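Local coordinates for 3-oxoadipate enol-lactonase (Burkholderia xenovorans, PDB 2XUA), which probably hydrolyses 3-oxoadipate enol-lactone in the bacterial breakdown of catechol, using an alpha/beta hydrolase fold that carries a divergent cap domain, at residues 127-139 / 186-199. Sequence-based numbering, arbitrary orientation.
With SHF (laevulinic acid), chain C.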
loop_
_atom_site.group_PDB
_atom_site.type_symbol
_atom_site.label_atom_id
_atom_site.label_comp_id
_atom_site.label_asym_id
_atom_site.label_seq_id
_atom_site.Cartn_x
_atom_site.Cartn_y
_atom_site.Cartn_z
ATOM N N ALA B 127 2.227 22.576 16.677
ATOM C CA ALA B 127 1.712 23.736 15.929
ATOM C C ALA B 127 2.786 24.387 15.034
ATOM O O ALA B 127 2.447 25.173 14.118
ATOM C CB ALA B 127 1.073 24.765 16.871
ATOM N N ARG B 128 4.048 24.053 15.316
ATOM C CA ARG B 128 5.209 24.347 14.472
ATOM C C ARG B 128 6.141 23.103 14.530
ATOM O O ARG B 128 6.674 22.725 15.592
ATOM C CB ARG B 128 5.863 25.729 14.855
ATOM C CG ARG B 128 7.377 25.907 14.614
ATOM C CD ARG B 128 7.788 25.564 13.235
ATOM N NE ARG B 128 8.890 26.358 12.681
ATOM C CZ ARG B 128 9.498 26.053 11.528
ATOM N NH1 ARG B 128 9.130 24.965 10.842
ATOM N NH2 ARG B 128 10.446 26.821 11.043
ATOM N N ILE B 129 6.235 22.402 13.391
ATOM C CA ILE B 129 7.005 21.132 13.297
ATOM C C ILE B 129 8.407 21.457 12.753
ATOM O O ILE B 129 8.586 22.094 11.699
ATOM C CB ILE B 129 6.286 20.058 12.411
ATOM C CG1 ILE B 129 4.930 19.708 13.005
ATOM C CG2 ILE B 129 7.146 18.764 12.244
ATOM C CD1 ILE B 129 4.014 18.953 12.022
ATOM N N GLY B 130 9.386 21.011 13.528
ATOM C CA GLY B 130 10.800 21.086 13.177
ATOM C C GLY B 130 11.285 22.526 13.058
ATOM O O GLY B 130 10.851 23.395 13.813
ATOM N N SER B 131 12.144 22.773 12.079
ATOM C CA SER B 131 12.846 24.098 11.995
ATOM C C SER B 131 13.505 24.216 10.634
ATOM O O SER B 131 13.607 23.195 9.926
ATOM C CB SER B 131 13.913 24.161 13.081
ATOM O OG SER B 131 14.930 23.263 12.718
ATOM N N PRO B 132 13.985 25.443 10.250
ATOM C CA PRO B 132 14.545 25.569 8.912
ATOM C C PRO B 132 15.787 24.683 8.738
ATOM O O PRO B 132 16.048 24.182 7.630
ATOM C CB PRO B 132 14.880 27.054 8.820
ATOM C CG PRO B 132 13.830 27.704 9.777
ATOM C CD PRO B 132 13.766 26.753 10.909
ATOM N N GLU B 133 16.530 24.467 9.837
ATOM C CA GLU B 133 17.763 23.647 9.830
ATOM C C GLU B 133 17.454 22.183 9.479
ATOM O O GLU B 133 18.335 21.447 9.001
ATOM C CB GLU B 133 18.523 23.737 11.180
ATOM C CG GLU B 133 19.121 25.134 11.538
ATOM C CD GLU B 133 18.085 26.273 11.690
ATOM O OE1 GLU B 133 17.000 26.028 12.286
ATOM O OE2 GLU B 133 18.359 27.431 11.211
ATOM N N VAL B 134 16.198 21.773 9.658
ATOM C CA VAL B 134 15.815 20.398 9.279
ATOM C C VAL B 134 15.256 20.418 7.854
ATOM O O VAL B 134 15.701 19.678 7.007
ATOM C CB VAL B 134 14.802 19.745 10.284
ATOM C CG1 VAL B 134 14.382 18.336 9.780
ATOM C CG2 VAL B 134 15.422 19.570 11.640
ATOM N N TRP B 135 14.336 21.323 7.587
ATOM C CA TRP B 135 13.509 21.247 6.382
ATOM C C TRP B 135 14.197 21.749 5.156
ATOM O O TRP B 135 13.865 21.333 4.029
ATOM C CB TRP B 135 12.239 22.068 6.578
ATOM C CG TRP B 135 11.298 21.453 7.583
ATOM C CD1 TRP B 135 10.857 22.013 8.732
ATOM C CD2 TRP B 135 10.705 20.137 7.520
ATOM N NE1 TRP B 135 10.015 21.152 9.390
ATOM C CE2 TRP B 135 9.927 19.981 8.676
ATOM C CE3 TRP B 135 10.752 19.079 6.581
ATOM C CZ2 TRP B 135 9.192 18.835 8.924
ATOM C CZ3 TRP B 135 9.995 17.932 6.824
ATOM C CH2 TRP B 135 9.232 17.820 7.980
ATOM N N VAL B 136 15.118 22.709 5.331
ATOM C CA VAL B 136 15.755 23.294 4.141
ATOM C C VAL B 136 16.707 22.272 3.469
ATOM O O VAL B 136 16.574 21.998 2.261
ATOM C CB VAL B 136 16.387 24.685 4.469
ATOM C CG1 VAL B 136 17.260 25.196 3.319
ATOM C CG2 VAL B 136 15.306 25.677 4.755
ATOM N N PRO B 137 17.627 21.646 4.249
ATOM C CA PRO B 137 18.492 20.573 3.724
ATOM C C PRO B 137 17.707 19.343 3.284
ATOM O O PRO B 137 18.088 18.644 2.360
ATOM C CB PRO B 137 19.351 20.155 4.942
ATOM C CG PRO B 137 19.245 21.271 5.904
ATOM C CD PRO B 137 17.952 21.998 5.658
ATOM N N ARG B 138 16.611 19.067 3.953
ATOM C CA ARG B 138 15.780 17.940 3.579
ATOM C C ARG B 138 15.266 18.050 2.157
ATOM O O ARG B 138 15.347 17.077 1.378
ATOM C CB ARG B 138 14.617 17.821 4.554
ATOM C CG ARG B 138 13.889 16.478 4.396
ATOM C CD ARG B 138 12.678 16.474 5.270
ATOM N NE ARG B 138 12.808 16.136 6.695
ATOM C CZ ARG B 138 13.805 15.483 7.285
ATOM N NH1 ARG B 138 14.861 15.090 6.584
ATOM N NH2 ARG B 138 13.736 15.231 8.606
ATOM N N ALA B 139 14.747 19.237 1.828
ATOM C CA ALA B 139 14.213 19.575 0.526
ATOM C C ALA B 139 15.290 19.530 -0.505
ATOM O O ALA B 139 15.074 19.019 -1.587
ATOM C CB ALA B 139 13.565 20.990 0.553
ATOM N N TYR B 186 7.386 15.830 -2.381
ATOM C CA TYR B 186 7.874 15.709 -0.995
ATOM C C TYR B 186 8.590 17.005 -0.556
ATOM O O TYR B 186 8.273 17.590 0.467
ATOM C CB TYR B 186 8.860 14.554 -0.942
ATOM C CG TYR B 186 9.442 14.312 0.422
ATOM C CD1 TYR B 186 8.808 13.448 1.339
ATOM C CD2 TYR B 186 10.621 14.968 0.828
ATOM C CE1 TYR B 186 9.367 13.183 2.602
ATOM C CE2 TYR B 186 11.166 14.751 2.120
ATOM C CZ TYR B 186 10.548 13.850 2.991
ATOM O OH TYR B 186 11.065 13.626 4.262
ATOM N N ALA B 187 9.578 17.443 -1.326
ATOM C CA ALA B 187 10.229 18.729 -1.024
ATOM C C ALA B 187 9.209 19.904 -0.909
ATOM O O ALA B 187 9.322 20.753 -0.020
ATOM C CB ALA B 187 11.278 19.022 -2.099
ATOM N N SER B 188 8.201 19.970 -1.770
ATOM C CA SER B 188 7.274 21.105 -1.647
ATOM C C SER B 188 6.497 21.095 -0.342
ATOM O O SER B 188 6.107 22.140 0.157
ATOM C CB SER B 188 6.307 21.185 -2.823
ATOM O OG SER B 188 7.041 21.368 -4.013
ATOM N N ASN B 189 6.238 19.893 0.178
ATOM C CA ASN B 189 5.564 19.726 1.473
ATOM C C ASN B 189 6.536 20.064 2.574
ATOM O O ASN B 189 6.152 20.671 3.585
ATOM C CB ASN B 189 5.001 18.297 1.600
ATOM C CG ASN B 189 3.676 18.144 0.845
ATOM O OD1 ASN B 189 2.709 18.760 1.221
ATOM N ND2 ASN B 189 3.650 17.387 -0.230
ATOM N N CYS B 190 7.811 19.746 2.392
ATOM C CA CYS B 190 8.795 20.227 3.370
ATOM C C CYS B 190 8.680 21.734 3.568
ATOM O O CYS B 190 8.626 22.225 4.696
ATOM C CB CYS B 190 10.212 19.900 2.897
ATOM S SG CYS B 190 10.629 18.135 2.944
ATOM N N GLU B 191 8.621 22.433 2.432
ATOM C CA GLU B 191 8.464 23.879 2.393
ATOM C C GLU B 191 7.192 24.316 3.095
ATOM O O GLU B 191 7.237 25.170 4.010
ATOM C CB GLU B 191 8.573 24.374 0.943
ATOM C CG GLU B 191 10.023 24.299 0.491
ATOM C CD GLU B 191 10.262 24.341 -1.041
ATOM O OE1 GLU B 191 9.390 23.963 -1.854
ATOM O OE2 GLU B 191 11.405 24.673 -1.414
ATOM N N ALA B 192 6.065 23.660 2.763
ATOM C CA ALA B 192 4.837 23.977 3.487
ATOM C C ALA B 192 4.896 23.886 4.994
ATOM O O ALA B 192 4.329 24.752 5.697
ATOM C CB ALA B 192 3.608 23.167 2.941
ATOM N N ILE B 193 5.425 22.761 5.508
ATOM C CA ILE B 193 5.473 22.538 6.939
ATOM C C ILE B 193 6.430 23.598 7.579
ATOM O O ILE B 193 6.132 24.170 8.628
ATOM C CB ILE B 193 5.971 21.110 7.232
ATOM C CG1 ILE B 193 4.972 20.046 6.661
ATOM C CG2 ILE B 193 6.266 20.934 8.696
ATOM C CD1 ILE B 193 5.730 18.748 6.249
ATOM N N ASP B 194 7.569 23.835 6.933
ATOM C CA ASP B 194 8.595 24.748 7.531
ATOM C C ASP B 194 8.009 26.158 7.666
ATOM O O ASP B 194 8.273 26.862 8.653
ATOM C CB ASP B 194 9.883 24.763 6.649
ATOM C CG ASP B 194 11.071 25.477 7.340
ATOM O OD1 ASP B 194 11.149 25.467 8.581
ATOM O OD2 ASP B 194 11.927 26.041 6.632
ATOM N N ALA B 195 7.168 26.546 6.702
ATOM C CA ALA B 195 6.573 27.901 6.695
ATOM C C ALA B 195 5.393 28.076 7.639
ATOM O O ALA B 195 5.062 29.190 8.022
ATOM C CB ALA B 195 6.197 28.287 5.312
ATOM N N ALA B 196 4.759 26.977 8.032
ATOM C CA ALA B 196 3.563 27.026 8.850
ATOM C C ALA B 196 3.926 27.085 10.302
ATOM O O ALA B 196 4.495 26.164 10.894
ATOM C CB ALA B 196 2.647 25.796 8.586
ATOM N N ASP B 197 3.569 28.180 10.921
ATOM C CA ASP B 197 3.731 28.251 12.349
ATOM C C ASP B 197 2.355 28.610 12.845
ATOM O O ASP B 197 1.911 29.782 12.754
ATOM C CB ASP B 197 4.787 29.291 12.705
ATOM C CG ASP B 197 4.943 29.457 14.189
ATOM O OD1 ASP B 197 4.173 28.842 14.957
ATOM O OD2 ASP B 197 5.817 30.250 14.567
ATOM N N LEU B 198 1.663 27.581 13.336
ATOM C CA LEU B 198 0.293 27.736 13.785
ATOM C C LEU B 198 0.188 27.975 15.275
ATOM O O LEU B 198 -0.900 27.941 15.838
ATOM C CB LEU B 198 -0.603 26.569 13.354
ATOM C CG LEU B 198 -1.149 26.466 11.918
ATOM C CD1 LEU B 198 -0.558 27.360 10.887
ATOM C CD2 LEU B 198 -1.154 25.020 11.420
ATOM N N ARG B 199 1.323 28.230 15.916
ATOM C CA ARG B 199 1.318 28.483 17.322
ATOM C C ARG B 199 0.429 29.688 17.733
ATOM O O ARG B 199 -0.242 29.601 18.726
ATOM C CB ARG B 199 2.755 28.666 17.849
ATOM C CG ARG B 199 3.467 27.340 18.180
ATOM C CD ARG B 199 4.895 27.623 18.657
ATOM N NE ARG B 199 5.662 28.117 17.532
ATOM C CZ ARG B 199 6.865 28.675 17.615
ATOM N NH1 ARG B 199 7.455 28.835 18.794
ATOM N NH2 ARG B 199 7.476 29.088 16.516
HETATM C C4 SHF C . 8.872 12.832 7.029
HETATM C C5 SHF C . 7.489 12.361 7.497
HETATM C C3 SHF C . 9.740 13.703 7.951
HETATM C C2 SHF C . 9.496 13.651 9.481
HETATM C C1 SHF C . 10.780 14.077 10.309
HETATM O O4 SHF C . 9.307 12.469 5.920
HETATM O O1 SHF C . 11.460 13.115 10.713
HETATM O OH1 SHF C . 11.026 15.295 10.609
HETATM O O HOH W 1 5.241 23.629 11.022
#
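Helices 132-139 and 186-195 run nearly antiparallel, their axes 8.9 Å apart at 162°, and the loops at 127-131 and 196-199 meet through Leu198 N and Ala127 O (2.7 Å). Small residues suit the close end, where Ala139 CB meets Ala187 CB at 4.0 Å. Trp135 fills the middle: Ile193 CG2 packs against its CZ2 at 3.6 Å, Cys190 SG lies obliquely by CE3, and NE1 donates to Ile129 O (2.9 Å), fixing the indole's rotation. Asp194, its CG anti to the backbone N (chi1 -169°), passes along Trp135 to Arg128, whose long chain bends to bring NH1 and NH2 end-on to OD1 alone; NH2 is 2.9 Å from OD1. A water accepts from Ile129 N and donates to the carbonyls of Ile193 and Ala196, bridging the backbones. At the ligand, Tyr186 OH donates to the laevulinic acid O4 (2.7 Å), while Arg138 NH2 makes a weak bond to OH1 (3.4 Å). Both helices belong to the helical run between strands 117-123 and 209-214, consistent with the cap over the pocket; helix 147-154 packs on Arg138 and Tyr186, and helix 101-112 lies against Ile129, Ile193 and Leu198.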